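GDSL-like protein (Roseburia intestinalis L1-82, PDB 6HFZ) removes acetyl groups from acetylated beta-mannans as a two-domain carbohydrate esterase of the SGNH/GDSL hydrolase family, with acetylxylan esterase activity also probable. Local coordinates at residues 41-46 / 74-79. Sequence-based numbering, arbitrary orientation.
With ACT (acetate ion), chain E.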
loop_
_atom_site.group_PDB
_atom_site.type_symbol
_atom_site.label_atom_id
_atom_site.label_comp_id
_atom_site.label_asym_id
_atom_site.label_seq_id
_atom_site.Cartn_x
_atom_site.Cartn_y
_atom_site.Cartn_z
ATOM N N SER A 41 -2.360 5.626 -4.376
ATOM C CA SER A 41 -2.110 6.822 -5.208
ATOM C C SER A 41 -2.489 8.121 -4.489
ATOM O O SER A 41 -1.870 9.163 -4.713
ATOM C CB SER A 41 -2.846 6.766 -6.495
ATOM O OG SER A 41 -4.213 6.726 -6.218
ATOM N N ILE A 42 -3.482 8.033 -3.607
ATOM C CA ILE A 42 -3.937 9.234 -2.864
ATOM C C ILE A 42 -2.812 9.684 -1.936
ATOM O O ILE A 42 -2.589 10.891 -1.781
ATOM C CB ILE A 42 -5.273 8.990 -2.140
ATOM C CG1 ILE A 42 -6.378 8.570 -3.103
ATOM C CG2 ILE A 42 -5.661 10.203 -1.297
ATOM C CD1 ILE A 42 -7.647 8.183 -2.399
ATOM N N THR A 43 -2.066 8.738 -1.351
ATOM C CA THR A 43 -0.891 9.061 -0.540
ATOM C C THR A 43 0.236 9.584 -1.447
ATOM O O THR A 43 0.899 10.552 -1.095
ATOM C CB THR A 43 -0.485 7.835 0.293
ATOM O OG1 THR A 43 -1.517 7.524 1.251
ATOM C CG2 THR A 43 0.845 7.985 0.992
ATOM N N GLN A 44 0.513 8.881 -2.550
ATOM C CA GLN A 44 1.572 9.296 -3.481
ATOM C C GLN A 44 1.357 10.773 -3.849
ATOM O O GLN A 44 2.345 11.539 -3.902
ATOM C CB GLN A 44 1.570 8.357 -4.691
ATOM C CG GLN A 44 2.615 8.721 -5.757
ATOM C CD GLN A 44 2.249 9.907 -6.614
ATOM O OE1 GLN A 44 1.091 10.115 -6.981
ATOM N NE2 GLN A 44 3.261 10.699 -6.954
ATOM N N GLY A 45 0.081 11.155 -4.021
ATOM C CA GLY A 45 -0.397 12.549 -4.201
ATOM C C GLY A 45 -1.380 12.784 -5.334
ATOM O O GLY A 45 -1.807 13.929 -5.543
ATOM N N SER A 46 -1.764 11.750 -6.094
ATOM C CA SER A 46 -2.806 11.947 -7.130
ATOM C C SER A 46 -4.080 12.459 -6.475
ATOM O O SER A 46 -4.457 11.934 -5.430
ATOM C CB SER A 46 -3.090 10.635 -7.843
ATOM O OG SER A 46 -1.902 10.083 -8.386
ATOM N N TYR A 74 10.483 14.259 5.427
ATOM C CA TYR A 74 9.247 13.837 4.710
ATOM C C TYR A 74 9.535 12.537 3.954
ATOM O O TYR A 74 10.426 12.528 3.107
ATOM C CB TYR A 74 8.805 14.927 3.746
ATOM C CG TYR A 74 7.604 14.634 2.869
ATOM C CD1 TYR A 74 6.344 14.409 3.409
ATOM C CD2 TYR A 74 7.708 14.667 1.497
ATOM C CE1 TYR A 74 5.241 14.153 2.610
ATOM C CE2 TYR A 74 6.597 14.489 0.678
ATOM C CZ TYR A 74 5.359 14.213 1.229
ATOM O OH TYR A 74 4.331 14.086 0.323
ATOM N N ILE A 75 8.828 11.444 4.310
ATOM C CA ILE A 75 8.965 10.144 3.671
ATOM C C ILE A 75 7.620 9.738 3.053
ATOM O O ILE A 75 6.737 9.360 3.791
ATOM C CB ILE A 75 9.462 9.085 4.665
ATOM C CG1 ILE A 75 10.800 9.489 5.287
ATOM C CG2 ILE A 75 9.529 7.692 4.042
ATOM C CD1 ILE A 75 10.916 8.947 6.672
ATOM N N ASN A 76 7.506 9.874 1.726
ATOM C CA ASN A 76 6.288 9.519 1.006
ATOM C C ASN A 76 6.530 8.211 0.276
ATOM O O ASN A 76 7.156 8.217 -0.758
ATOM C CB ASN A 76 5.794 10.593 0.048
ATOM C CG ASN A 76 4.400 10.266 -0.442
ATOM O OD1 ASN A 76 4.095 9.104 -0.711
ATOM N ND2 ASN A 76 3.553 11.279 -0.518
ATOM N N ALA A 77 5.966 7.133 0.838
ATOM C CA ALA A 77 6.119 5.771 0.342
ATOM C C ALA A 77 4.817 5.295 -0.316
ATOM O O ALA A 77 4.508 4.101 -0.321
ATOM C CB ALA A 77 6.527 4.854 1.452
ATOM N N GLY A 78 4.040 6.222 -0.863
ATOM C CA GLY A 78 2.850 5.899 -1.663
ATOM C C GLY A 78 3.221 5.352 -3.042
ATOM O O GLY A 78 4.162 5.865 -3.681
ATOM N N ILE A 79 2.475 4.338 -3.501
ATOM C CA ILE A 79 2.621 3.814 -4.838
ATOM C C ILE A 79 1.214 3.583 -5.377
ATOM O O ILE A 79 0.478 2.826 -4.797
ATOM C CB ILE A 79 3.464 2.521 -4.899
ATOM C CG1 ILE A 79 4.880 2.653 -4.328
ATOM C CG2 ILE A 79 3.495 1.999 -6.332
ATOM C CD1 ILE A 79 5.659 1.362 -4.314
HETATM C C ACT E . -5.242 4.439 -6.107
HETATM O O ACT E . -5.531 4.652 -7.326
HETATM O OXT ACT E . -4.189 3.906 -5.744
HETATM C CH3 ACT E . -6.184 4.819 -5.009
#
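S41 meets I79 through the backbone, S41 N lying 4.0 Å from I79 O, where the short helix 41-44 packs against the end of edge strand 71-78. The turn after strand 32-39 of a mixed sheet carries the GDSL-type motif of the SGNH hydrolase fold. S41 is probably the catalytic serine, in a triad-like arrangement with H193 and D190. Its backbone N donates to OXT of a bound acetate at 2.9 Å. N110 ND2, G81 N and H193 NE2 also bond to this acetate, which is probably from the crystallisation liquor. The backbone N of S41 and G81, with N110 ND2, are consistent with the Ser-Gly-Asn oxyanion hole of the family. T43 carries the main link to the strand. Its carbonyl O accepts a nearly straight bond from N76 ND2, 2.8 Å long, with N-H...O at 168°. The donor lies tilted from the carbonyl plane of T43, but T43 O lies in the amide plane of N76. T43 CG2, set anti to the backbone N, lies 3.9 Å from G78 CA. T43 OG1 bonds instead to E106 and Y55. At Q44, CB rests 3.7 Å from G78 O. G78 has no side chain, and this close approach leaves little room for a CB beside Q44 N. G45 turns the chain out of the helix with a positive phi, and S41 O accepts from both G45 N and S46 N. Both polar atoms of the N76 amide are hydrogen-bonded, which sets its rotation. N76 OD1 closes an Asx turn by accepting from G78 N at 2.9 Å, and ND2 also donates to Y74 OH. Without the amide, as with an alanine here, T43 O would probably lose its strand donor and G78 N its acceptor. The bond from N76 ND2 to Y74 OH is 3.0 Å long and lies in the amide plane.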